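Local coordinates for Esterase/lipase (Uncultured bacterium, PDB 3K6K), which probably hydrolyses carboxylic esters as an alpha/beta-hydrolase related to hormone-sensitive lipase, at residues 58-63 / 69-74; 104-107 / 113-116. All blocks are in the same frame, centred on the assembly; numbering follows the deposited sequence.

Both contacts lie toward one end of the central sheet, on the same side of the chain's centre, their own centres about 8 Å apart, and they follow each other along the chain. Contact 1 is the hairpin at the end of the sheet; contact 2 packs the helix 96-110 on the next strand inward. Strand 69-74 joins them: Gln73 O lies 2.7 Å from Leu114 N and Ile71 O 2.9 Å from Ser116 N, both probable hydrogen bonds. The side chains meet as well, Gln73 NE2 lying 3.3 Å from Thr104 CG2. Contact 1 is peripheral, its centre about 18 Å from the centre of the chain, whereas in contact 2 Leu106 comes near, without touching, the presumed nucleophile elbow around Ser157.

Contact 1: 58-63 / 69-74; sequences VELTLT and PCIRQA
Thr61 and Arg72 face each other as a hydrogen-bonded antiparallel pair, Thr61 N to Arg72 O and Arg72 N to Thr61 O both spanning 2.8 Å. Their side chains run side by side. The methyl CG2 of Thr61 sits over one face of the guanidinium, off toward its rim and 3.5 Å from Arg72 NH2, while a water joins Thr61 OG1 to that same NH2, which donates to it. The bend of the arginine chain at chi3 (87°) turns the guanidinium toward the Thr61 methyl. Thr63 CG2 crosses to Arg72 CB at 3.7 Å and also touches Cys70 SG.

Thr63 and Cys70 form a second doubly bonded pair, both N-H...O angles close to 170°. At the other end Glu59 N reaches Ala74 O at 2.9 Å, and the return bond from Ala74 N to Glu59 O is weak.

On the other face Leu60 CD2 rests against Gln73 CG at 3.8 Å and Ile71 CG2 at 3.9 Å. Outside the pair, Thr103 OG1 bonds Gln73 NE2, and Trp115 of strand 113-117 packs on Cys70 and Arg72. With the axes of the two short strand segments approaching to 4.6 Å, their directions 155° apart, this is a beta hairpin, the antiparallel edge of an alpha/beta-hydrolase sheet, strand 59-65 being outermost within the chain.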
loop_
_atom_site.group_PDB
_atom_site.type_symbol
_atom_site.label_atom_id
_atom_site.label_comp_id
_atom_site.label_asym_id
_atom_site.label_seq_id
_atom_site.Cartn_x
_atom_site.Cartn_y
_atom_site.Cartn_z
ATOM N N VAL A 58 -24.205 -5.556 19.540
ATOM C CA VAL A 58 -23.856 -6.633 18.636
ATOM C C VAL A 58 -24.267 -7.944 19.243
ATOM O O VAL A 58 -23.691 -8.367 20.183
ATOM C CB VAL A 58 -22.349 -6.670 18.193
ATOM C CG1 VAL A 58 -22.087 -7.848 17.421
ATOM C CG2 VAL A 58 -21.995 -5.526 17.380
ATOM N N GLU A 59 -25.257 -8.582 18.655
ATOM C CA GLU A 59 -25.819 -9.847 19.149
ATOM C C GLU A 59 -24.990 -10.998 18.669
ATOM O O GLU A 59 -24.562 -11.042 17.491
ATOM C CB GLU A 59 -27.308 -9.998 18.780
ATOM C CG GLU A 59 -28.077 -8.849 19.447
ATOM C CD GLU A 59 -29.594 -8.803 19.210
ATOM O OE1 GLU A 59 -30.249 -8.180 20.073
ATOM O OE2 GLU A 59 -30.141 -9.360 18.220
ATOM N N LEU A 60 -24.742 -11.925 19.589
ATOM C CA LEU A 60 -23.884 -13.045 19.291
ATOM C C LEU A 60 -24.651 -14.337 19.110
ATOM O O LEU A 60 -25.002 -15.018 20.090
ATOM C CB LEU A 60 -22.806 -13.220 20.379
ATOM C CG LEU A 60 -21.818 -12.100 20.629
ATOM C CD1 LEU A 60 -20.872 -12.356 21.842
ATOM C CD2 LEU A 60 -21.044 -11.777 19.319
ATOM N N THR A 61 -24.854 -14.728 17.853
ATOM C CA THR A 61 -25.572 -15.974 17.573
ATOM C C THR A 61 -24.615 -17.184 17.323
ATOM O O THR A 61 -23.688 -17.125 16.484
ATOM C CB THR A 61 -26.571 -15.706 16.467
ATOM O OG1 THR A 61 -27.389 -14.585 16.839
ATOM C CG2 THR A 61 -27.440 -16.907 16.176
ATOM N N LEU A 62 -24.788 -18.266 18.071
ATOM C CA LEU A 62 -23.883 -19.436 17.897
ATOM C C LEU A 62 -24.442 -20.272 16.737
ATOM O O LEU A 62 -25.570 -20.758 16.811
ATOM C CB LEU A 62 -23.743 -20.295 19.177
ATOM C CG LEU A 62 -23.939 -19.824 20.658
ATOM C CD1 LEU A 62 -23.164 -20.765 21.642
ATOM C CD2 LEU A 62 -23.574 -18.375 20.998
ATOM N N THR A 63 -23.723 -20.392 15.629
ATOM C CA THR A 63 -24.307 -21.134 14.506
ATOM C C THR A 63 -23.265 -21.964 13.744
ATOM O O THR A 63 -22.221 -22.321 14.317
ATOM C CB THR A 63 -25.241 -20.244 13.606
ATOM O OG1 THR A 63 -25.709 -21.023 12.510
ATOM C CG2 THR A 63 -24.531 -19.008 13.047
ATOM N N PRO A 69 -18.457 -24.558 12.820
ATOM C CA PRO A 69 -19.044 -23.725 13.885
ATOM C C PRO A 69 -18.650 -22.277 13.715
ATOM O O PRO A 69 -17.521 -21.985 13.315
ATOM C CB PRO A 69 -18.407 -24.285 15.193
ATOM C CG PRO A 69 -17.988 -25.645 14.842
ATOM C CD PRO A 69 -17.521 -25.552 13.370
ATOM N N CYS A 70 -19.582 -21.374 13.969
ATOM C CA CYS A 70 -19.227 -20.009 13.910
ATOM C C CYS A 70 -20.045 -19.174 14.843
ATOM O O CYS A 70 -21.115 -19.588 15.274
ATOM C CB CYS A 70 -19.313 -19.499 12.446
ATOM S SG CYS A 70 -20.985 -19.288 11.787
ATOM N N ILE A 71 -19.536 -17.998 15.172
ATOM C CA ILE A 71 -20.316 -17.029 15.887
ATOM C C ILE A 71 -20.722 -15.961 14.893
ATOM O O ILE A 71 -19.871 -15.252 14.349
ATOM C CB ILE A 71 -19.540 -16.395 17.063
ATOM C CG1 ILE A 71 -19.132 -17.450 18.080
ATOM C CG2 ILE A 71 -20.341 -15.235 17.701
ATOM C CD1 ILE A 71 -18.221 -16.836 19.207
ATOM N N ARG A 72 -22.024 -15.865 14.648
ATOM C CA ARG A 72 -22.592 -14.861 13.788
ATOM C C ARG A 72 -22.840 -13.632 14.633
ATOM O O ARG A 72 -23.239 -13.754 15.809
ATOM C CB ARG A 72 -23.893 -15.395 13.192
ATOM C CG ARG A 72 -24.535 -14.492 12.173
ATOM C CD ARG A 72 -25.782 -15.086 11.513
ATOM N NE ARG A 72 -26.999 -14.821 12.272
ATOM C CZ ARG A 72 -27.836 -15.778 12.663
ATOM N NH1 ARG A 72 -27.587 -17.059 12.340
ATOM N NH2 ARG A 72 -28.927 -15.449 13.357
ATOM N N GLN A 73 -22.607 -12.452 14.052
ATOM C CA GLN A 73 -22.521 -11.208 14.808
ATOM C C GLN A 73 -23.115 -10.091 13.977
ATOM O O GLN A 73 -22.776 -9.927 12.771
ATOM C CB GLN A 73 -21.034 -10.880 15.157
ATOM C CG GLN A 73 -20.218 -12.069 15.654
ATOM C CD GLN A 73 -18.737 -11.813 15.975
ATOM O OE1 GLN A 73 -17.930 -12.763 15.957
ATOM N NE2 GLN A 73 -18.381 -10.588 16.324
ATOM N N ALA A 74 -23.984 -9.319 14.607
ATOM C CA ALA A 74 -24.695 -8.243 13.938
ATOM C C ALA A 74 -25.554 -7.406 14.902
ATOM O O ALA A 74 -26.006 -7.892 15.973
ATOM C CB ALA A 74 -25.570 -8.808 12.866
HETATM O O HOH W 1 -29.278 -13.355 15.209
#

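Contact 2: 104-107 / 113-116; sequences TQLA and TLWS
Leu114 meets two consecutive helix residues, Leu106 and Ala107, through apolar carbons alone. Its CD1 methyl touches Leu106 CB at 3.8 Å, and its own CB faces Ala107 CB at 4.0 Å. The leucine CG stands opposite the backbone N (chi1 177°), which carries CD1 past Ala107 to Leu106, the residue before it. Ala107 sends its methyl toward the strand, and with so short a side chain the helix backbone comes close: the CA atoms of Ala107 and Leu114 are 5.6 Å apart. Leu106 contributes the base of its side chain to this contact. All three residues are buried, and the two segments together bury a modest 135 Å². Leu114, whose CB points toward the helix in turn, supplies about half of that area.

Strand 82-86, helix 96-110 and strand 113-117 make up a beta-alpha-beta unit of the alpha/beta hydrolase fold, in which the helix covers one face of the sheet and the chain returns in a parallel strand beside the first. Leu106 and Leu114 both touch Tyr85 of that first strand, and Leu114 touches Ile83 as well.

No hydrogen bond links the two segments. Backbone bonds tie Thr113 and Trp115 to strand 82-86, and the hairpin strand 68-74 borders strand 113-117 along its other edge, which places the strand beneath the helix between one parallel and one antiparallel neighbour.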
loop_
_atom_site.group_PDB
_atom_site.type_symbol
_atom_site.label_atom_id
_atom_site.label_comp_id
_atom_site.label_asym_id
_atom_site.label_seq_id
_atom_site.Cartn_x
_atom_site.Cartn_y
_atom_site.Cartn_z
ATOM N N THR A 104 -16.657 -7.667 16.471
ATOM C CA THR A 104 -17.877 -6.971 16.833
ATOM C C THR A 104 -17.797 -5.544 16.380
ATOM O O THR A 104 -18.820 -4.961 15.985
ATOM C CB THR A 104 -18.198 -7.031 18.359
ATOM O OG1 THR A 104 -17.065 -6.574 19.102
ATOM C CG2 THR A 104 -18.573 -8.480 18.802
ATOM N N GLN A 105 -16.599 -4.966 16.423
ATOM C CA GLN A 105 -16.421 -3.612 15.842
ATOM C C GLN A 105 -16.596 -3.678 14.323
ATOM O O GLN A 105 -17.324 -2.877 13.750
ATOM C CB GLN A 105 -15.076 -2.938 16.235
ATOM C CG GLN A 105 -14.864 -2.670 17.704
ATOM C CD GLN A 105 -15.857 -1.634 18.279
ATOM O OE1 GLN A 105 -16.020 -1.491 19.528
ATOM N NE2 GLN A 105 -16.517 -0.912 17.384
ATOM N N LEU A 106 -15.976 -4.654 13.661
ATOM C CA LEU A 106 -16.162 -4.765 12.206
ATOM C C LEU A 106 -17.677 -4.814 11.915
ATOM O O LEU A 106 -18.165 -4.108 11.031
ATOM C CB LEU A 106 -15.376 -5.934 11.657
ATOM C CG LEU A 106 -13.861 -5.820 11.787
ATOM C CD1 LEU A 106 -13.165 -7.151 11.432
ATOM C CD2 LEU A 106 -13.351 -4.664 10.920
ATOM N N ALA A 107 -18.428 -5.641 12.652
ATOM C CA ALA A 107 -19.879 -5.791 12.402
ATOM C C ALA A 107 -20.699 -4.464 12.602
ATOM O O ALA A 107 -21.428 -4.047 11.721
ATOM C CB ALA A 107 -20.449 -6.940 13.256
ATOM N N THR A 113 -23.501 -8.397 8.732
ATOM C CA THR A 113 -23.555 -9.582 9.500
ATOM C C THR A 113 -22.205 -10.241 9.324
ATOM O O THR A 113 -21.804 -10.590 8.224
ATOM C CB THR A 113 -24.705 -10.492 9.036
ATOM O OG1 THR A 113 -25.938 -9.758 9.115
ATOM C CG2 THR A 113 -24.789 -11.749 9.877
ATOM N N LEU A 114 -21.509 -10.450 10.424
ATOM C CA LEU A 114 -20.197 -11.028 10.341
ATOM C C LEU A 114 -20.294 -12.445 10.899
ATOM O O LEU A 114 -20.983 -12.682 11.874
ATOM C CB LEU A 114 -19.218 -10.142 11.110
ATOM C CG LEU A 114 -17.774 -10.606 11.216
ATOM C CD1 LEU A 114 -16.819 -9.381 11.316
ATOM C CD2 LEU A 114 -17.631 -11.502 12.451
ATOM N N TRP A 115 -19.596 -13.385 10.289
ATOM C CA TRP A 115 -19.666 -14.785 10.648
ATOM C C TRP A 115 -18.225 -15.097 10.952
ATOM O O TRP A 115 -17.439 -15.198 10.022
ATOM C CB TRP A 115 -20.034 -15.632 9.423
ATOM C CG TRP A 115 -21.378 -15.303 8.836
ATOM C CD1 TRP A 115 -21.701 -14.206 8.107
ATOM C CD2 TRP A 115 -22.586 -16.086 8.948
ATOM N NE1 TRP A 115 -23.021 -14.244 7.746
ATOM C CE2 TRP A 115 -23.593 -15.390 8.248
ATOM C CE3 TRP A 115 -22.909 -17.313 9.584
ATOM C CZ2 TRP A 115 -24.935 -15.860 8.166
ATOM C CZ3 TRP A 115 -24.223 -17.805 9.489
ATOM C CH2 TRP A 115 -25.230 -17.071 8.775
ATOM N N SER A 116 -17.887 -15.230 12.232
ATOM C CA SER A 116 -16.520 -15.505 12.620
ATOM C C SER A 116 -16.300 -17.000 12.725
ATOM O O SER A 116 -16.852 -17.699 13.613
ATOM C CB SER A 116 -16.134 -14.729 13.901
ATOM O OG SER A 116 -14.779 -14.996 14.264
#